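Local coordinates for succinoglycan biosynthesis protein (Bacillus cereus ATCC 14579, PDB 3B55) that binds calcium and is probably an enzyme of the erythromycin esterase-like type, its substrate not established, at residues A[227-239]-A[255-267]. The protein carries 1 engineered substitution. Numbering follows the deposited sequence.
Engineered in segment 227-239: Thr233 (natural residue Gln).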
loop_
_atom_site.group_PDB
_atom_site.type_symbol
_atom_site.label_atom_id
_atom_site.label_comp_id
_atom_site.label_asym_id
_atom_site.label_seq_id
_atom_site.Cartn_x
_atom_site.Cartn_y
_atom_site.Cartn_z
ATOM N N TYR A 227 -17.548 20.739 7.646
ATOM C CA TYR A 227 -16.538 20.506 6.626
ATOM C C TYR A 227 -16.895 19.235 5.881
ATOM O O TYR A 227 -16.678 19.135 4.676
ATOM C CB TYR A 227 -15.149 20.415 7.264
ATOM C CG TYR A 227 -14.621 21.780 7.645
ATOM C CD1 TYR A 227 -14.530 22.794 6.688
ATOM C CD2 TYR A 227 -14.264 22.084 8.962
ATOM C CE1 TYR A 227 -14.110 24.065 7.022
ATOM C CE2 TYR A 227 -13.838 23.371 9.308
ATOM C CZ TYR A 227 -13.767 24.351 8.329
ATOM O OH TYR A 227 -13.364 25.632 8.638
ATOM N N VAL A 228 -17.460 18.265 6.594
ATOM C CA VAL A 228 -17.869 17.025 5.954
ATOM C C VAL A 228 -18.923 17.389 4.911
ATOM O O VAL A 228 -18.971 16.806 3.824
ATOM C CB VAL A 228 -18.483 16.042 6.972
ATOM C CG1 VAL A 228 -19.275 14.955 6.247
ATOM C CG2 VAL A 228 -17.376 15.421 7.810
ATOM N N LEU A 229 -19.773 18.358 5.249
ATOM C CA LEU A 229 -20.822 18.793 4.333
ATOM C C LEU A 229 -20.264 19.620 3.193
ATOM O O LEU A 229 -20.789 19.578 2.086
ATOM C CB LEU A 229 -21.883 19.608 5.070
ATOM C CG LEU A 229 -23.184 18.837 5.255
ATOM C CD1 LEU A 229 -23.776 18.461 3.897
ATOM C CD2 LEU A 229 -22.885 17.593 6.066
ATOM N N ASP A 230 -19.215 20.390 3.466
ATOM C CA ASP A 230 -18.609 21.198 2.423
ATOM C C ASP A 230 -18.019 20.285 1.356
ATOM O O ASP A 230 -18.121 20.568 0.168
ATOM C CB ASP A 230 -17.511 22.098 2.995
ATOM C CG ASP A 230 -18.065 23.282 3.773
ATOM O OD1 ASP A 230 -19.302 23.471 3.794
ATOM O OD2 ASP A 230 -17.258 24.031 4.360
ATOM N N ALA A 231 -17.413 19.182 1.786
ATOM C CA ALA A 231 -16.810 18.228 0.857
ATOM C C ALA A 231 -17.891 17.520 0.039
ATOM O O ALA A 231 -17.766 17.383 -1.184
ATOM C CB ALA A 231 -15.970 17.197 1.625
ATOM N N LYS A 232 -18.947 17.070 0.716
ATOM C CA LYS A 232 -20.047 16.391 0.034
ATOM C C LYS A 232 -20.607 17.311 -1.033
ATOM O O LYS A 232 -20.899 16.884 -2.149
ATOM C CB LYS A 232 -21.163 16.034 1.016
ATOM C CG LYS A 232 -20.906 14.777 1.825
ATOM C CD LYS A 232 -22.081 14.449 2.735
ATOM C CE LYS A 232 -21.857 13.133 3.484
ATOM N NZ LYS A 232 -22.958 12.832 4.447
ATOM N N THR A 233 -20.751 18.580 -0.673
ATOM C CA THR A 233 -21.273 19.585 -1.583
ATOM C C THR A 233 -20.371 19.799 -2.797
ATOM O O THR A 233 -20.863 19.955 -3.910
ATOM C CB THR A 233 -21.480 20.926 -0.843
ATOM O OG1 THR A 233 -22.661 20.845 -0.033
ATOM C CG2 THR A 233 -21.613 22.071 -1.830
ATOM N N ILE A 234 -19.058 19.817 -2.591
ATOM C CA ILE A 234 -18.136 20.007 -3.704
ATOM C C ILE A 234 -18.292 18.867 -4.702
ATOM O O ILE A 234 -18.402 19.100 -5.906
ATOM C CB ILE A 234 -16.675 20.071 -3.227
ATOM C CG1 ILE A 234 -16.454 21.362 -2.434
ATOM C CG2 ILE A 234 -15.734 19.991 -4.418
ATOM C CD1 ILE A 234 -15.030 21.565 -1.963
ATOM N N SER A 235 -18.307 17.638 -4.199
ATOM C CA SER A 235 -18.476 16.462 -5.046
ATOM C C SER A 235 -19.837 16.492 -5.722
ATOM O O SER A 235 -19.965 16.168 -6.903
ATOM C CB SER A 235 -18.353 15.181 -4.218
ATOM O OG SER A 235 -17.013 14.984 -3.821
ATOM N N ALA A 236 -20.859 16.870 -4.963
ATOM C CA ALA A 236 -22.205 16.950 -5.512
ATOM C C ALA A 236 -22.232 17.981 -6.641
ATOM O O ALA A 236 -22.892 17.779 -7.655
ATOM C CB ALA A 236 -23.202 17.337 -4.421
ATOM N N LEU A 237 -21.506 19.081 -6.469
ATOM C CA LEU A 237 -21.479 20.114 -7.496
ATOM C C LEU A 237 -20.881 19.606 -8.802
ATOM O O LEU A 237 -21.392 19.895 -9.881
ATOM C CB LEU A 237 -20.697 21.338 -7.013
ATOM C CG LEU A 237 -20.601 22.464 -8.048
ATOM C CD1 LEU A 237 -20.385 23.785 -7.349
ATOM C CD2 LEU A 237 -19.475 22.182 -9.031
ATOM N N LEU A 238 -19.789 18.858 -8.710
ATOM C CA LEU A 238 -19.152 18.332 -9.908
ATOM C C LEU A 238 -20.050 17.311 -10.606
ATOM O O LEU A 238 -20.085 17.244 -11.836
ATOM C CB LEU A 238 -17.811 17.690 -9.546
ATOM C CG LEU A 238 -16.716 18.649 -9.076
ATOM C CD1 LEU A 238 -15.565 17.867 -8.483
ATOM C CD2 LEU A 238 -16.237 19.503 -10.246
ATOM N N GLU A 239 -20.789 16.534 -9.815
ATOM C CA GLU A 239 -21.674 15.501 -10.350
ATOM C C GLU A 239 -22.888 16.026 -11.122
ATOM O O GLU A 239 -23.243 15.464 -12.154
ATOM C CB GLU A 239 -22.141 14.582 -9.215
ATOM C CG GLU A 239 -23.015 13.397 -9.652
ATOM C CD GLU A 239 -22.331 12.483 -10.660
ATOM O OE1 GLU A 239 -21.082 12.481 -10.721
ATOM O OE2 GLU A 239 -23.044 11.756 -11.385
ATOM N N ILE A 255 -10.707 14.396 -11.583
ATOM C CA ILE A 255 -11.215 15.480 -10.747
ATOM C C ILE A 255 -12.173 14.955 -9.690
ATOM O O ILE A 255 -12.041 15.267 -8.509
ATOM C CB ILE A 255 -11.923 16.542 -11.610
ATOM C CG1 ILE A 255 -10.944 17.073 -12.666
ATOM C CG2 ILE A 255 -12.458 17.660 -10.738
ATOM C CD1 ILE A 255 -9.626 17.592 -12.101
ATOM N N LYS A 256 -13.126 14.142 -10.129
ATOM C CA LYS A 256 -14.119 13.552 -9.246
ATOM C C LYS A 256 -13.463 12.780 -8.094
ATOM O O LYS A 256 -13.904 12.861 -6.947
ATOM C CB LYS A 256 -15.020 12.623 -10.061
ATOM C CG LYS A 256 -16.207 12.085 -9.314
ATOM C CD LYS A 256 -17.192 11.439 -10.267
ATOM C CE LYS A 256 -18.374 10.889 -9.501
ATOM N NZ LYS A 256 -18.904 11.939 -8.589
ATOM N N GLN A 257 -12.395 12.048 -8.404
ATOM C CA GLN A 257 -11.687 11.265 -7.402
ATOM C C GLN A 257 -10.957 12.176 -6.423
ATOM O O GLN A 257 -10.928 11.903 -5.218
ATOM C CB GLN A 257 -10.696 10.313 -8.068
ATOM C CG GLN A 257 -9.958 9.434 -7.077
ATOM C CD GLN A 257 -10.887 8.576 -6.232
ATOM O OE1 GLN A 257 -10.443 7.908 -5.298
ATOM N NE2 GLN A 257 -12.176 8.590 -6.554
ATOM N N ASN A 258 -10.368 13.250 -6.944
ATOM C CA ASN A 258 -9.667 14.219 -6.107
ATOM C C ASN A 258 -10.650 14.771 -5.076
ATOM O O ASN A 258 -10.289 14.987 -3.920
ATOM C CB ASN A 258 -9.122 15.365 -6.963
ATOM C CG ASN A 258 -7.856 14.985 -7.714
ATOM O OD1 ASN A 258 -6.746 15.184 -7.219
ATOM N ND2 ASN A 258 -8.016 14.420 -8.905
ATOM N N ALA A 259 -11.894 15.000 -5.497
ATOM C CA ALA A 259 -12.918 15.516 -4.586
ATOM C C ALA A 259 -13.280 14.408 -3.600
ATOM O O ALA A 259 -13.534 14.657 -2.419
ATOM C CB ALA A 259 -14.159 15.944 -5.365
ATOM N N ARG A 260 -13.299 13.180 -4.100
ATOM C CA ARG A 260 -13.613 12.022 -3.275
ATOM C C ARG A 260 -12.613 11.907 -2.120
ATOM O O ARG A 260 -12.955 11.459 -1.030
ATOM C CB ARG A 260 -13.556 10.754 -4.117
ATOM C CG ARG A 260 -14.123 9.554 -3.412
ATOM C CD ARG A 260 -15.638 9.618 -3.396
ATOM N NE ARG A 260 -16.211 8.624 -2.493
ATOM C CZ ARG A 260 -16.323 8.787 -1.180
ATOM N NH1 ARG A 260 -15.906 9.909 -0.612
ATOM N NH2 ARG A 260 -16.846 7.826 -0.433
ATOM N N ILE A 261 -11.370 12.304 -2.367
ATOM C CA ILE A 261 -10.339 12.237 -1.337
ATOM C C ILE A 261 -10.673 13.159 -0.162
ATOM O O ILE A 261 -10.446 12.803 0.993
ATOM C CB ILE A 261 -8.958 12.616 -1.912
ATOM C CG1 ILE A 261 -8.523 11.574 -2.949
ATOM C CG2 ILE A 261 -7.936 12.724 -0.791
ATOM C CD1 ILE A 261 -8.277 10.182 -2.379
ATOM N N ILE A 262 -11.205 14.342 -0.464
ATOM C CA ILE A 262 -11.576 15.313 0.557
ATOM C C ILE A 262 -12.683 14.748 1.447
ATOM O O ILE A 262 -12.673 14.956 2.666
ATOM C CB ILE A 262 -12.068 16.632 -0.081
ATOM C CG1 ILE A 262 -11.041 17.130 -1.100
ATOM C CG2 ILE A 262 -12.284 17.681 1.003
ATOM C CD1 ILE A 262 -11.507 18.308 -1.926
ATOM N N GLU A 263 -13.644 14.047 0.846
ATOM C CA GLU A 263 -14.724 13.439 1.622
ATOM C C GLU A 263 -14.169 12.309 2.486
ATOM O O GLU A 263 -14.586 12.130 3.635
ATOM C CB GLU A 263 -15.796 12.856 0.710
ATOM C CG GLU A 263 -16.655 13.869 -0.029
ATOM C CD GLU A 263 -17.753 13.192 -0.827
ATOM O OE1 GLU A 263 -18.770 12.782 -0.223
ATOM O OE2 GLU A 263 -17.584 13.051 -2.056
ATOM N N GLN A 264 -13.236 11.542 1.923
ATOM C CA GLN A 264 -12.638 10.433 2.654
ATOM C C GLN A 264 -11.918 10.953 3.889
ATOM O O GLN A 264 -12.037 10.387 4.980
ATOM C CB GLN A 264 -11.650 9.670 1.771
ATOM C CG GLN A 264 -12.295 8.833 0.666
ATOM C CD GLN A 264 -11.262 8.203 -0.242
ATOM O OE1 GLN A 264 -10.064 8.433 -0.085
ATOM N NE2 GLN A 264 -11.718 7.424 -1.210
ATOM N N PHE A 265 -11.179 12.043 3.710
ATOM C CA PHE A 265 -10.445 12.626 4.814
ATOM C C PHE A 265 -11.374 13.209 5.879
ATOM O O PHE A 265 -11.228 12.905 7.059
ATOM C CB PHE A 265 -9.476 13.698 4.293
ATOM C CG PHE A 265 -8.737 14.427 5.381
ATOM C CD1 PHE A 265 -9.281 15.563 5.980
ATOM C CD2 PHE A 265 -7.518 13.945 5.849
ATOM C CE1 PHE A 265 -8.618 16.205 7.030
ATOM C CE2 PHE A 265 -6.850 14.580 6.900
ATOM C CZ PHE A 265 -7.405 15.712 7.489
ATOM N N THR A 266 -12.333 14.032 5.472
ATOM C CA THR A 266 -13.243 14.654 6.429
ATOM C C THR A 266 -14.144 13.668 7.167
ATOM O O THR A 266 -14.342 13.787 8.378
ATOM C CB THR A 266 -14.137 15.722 5.746
ATOM O OG1 THR A 266 -14.907 15.114 4.705
ATOM C CG2 THR A 266 -13.284 16.833 5.151
ATOM N N THR A 267 -14.690 12.699 6.441
ATOM C CA THR A 267 -15.576 11.706 7.044
ATOM C C THR A 267 -14.844 10.820 8.052
ATOM O O THR A 267 -15.345 10.575 9.152
ATOM C CB THR A 267 -16.226 10.818 5.960
ATOM O OG1 THR A 267 -17.174 11.596 5.209
ATOM C CG2 THR A 267 -16.937 9.640 6.593
HETATM O O HOH W 1 -14.940 17.335 -1.996
#
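Ala231, Ser235 and Leu238 of helix 221-240 pack against Ala259, Ile262 and Glu263 of helix 250-268 in a close antiparallel helix pair, set in the helical part of the chain away from the calcium site. The axes of segments 227-239 and 255-267 approach to 8.6 Å at a signed crossing angle of -162°, a spacing consistent with the small Ala231, Ser235 and Ala259 at the interface. Ala231 CB sits 3.8 Å from Ile262 CG2 and equally near Glu263 CG. Nearby, one water bridges the two backbones, donating to Ala231 O and Ala259 O. Ser235 OG donates to Glu263 OE2 at 2.7 Å, coming from 40° above the carboxylate plane. Glu263 CG lies beside its own backbone N (chi1 -71°), and the chain then runs extended, which carries the carboxylate across to the serine. Glu263 OE1 lies 3.6 Å from Lys232 CG, against the aliphatic part of that side chain. Arg260 is a long, charge-only partner of the same carboxylate.

The two helices follow one another in sequence as an antiparallel helical hairpin within the erythromycin esterase-like region. Its inner face is apolar: Leu238 CD1 meets Ile255 CG2 at 3.8 Å, the two side chains crossing at about a right angle, and also touches Ala259 CB. Helix 178-192 covers this face, with Ile188 on Leu238 and Tyr181 and Ile184 on Ile262. On the more open side, Lys256 bends at its last torsion, and Lys256 NZ lies 3.1 Å from Glu239 OE1 in a salt bridge, donating from above the carboxylate plane. At the other end of the pair, Val228 CG2 rests on the backbone of the facing helix, 3.5 Å from Thr266 O, while Val228 CG1 faces Thr267 OG1.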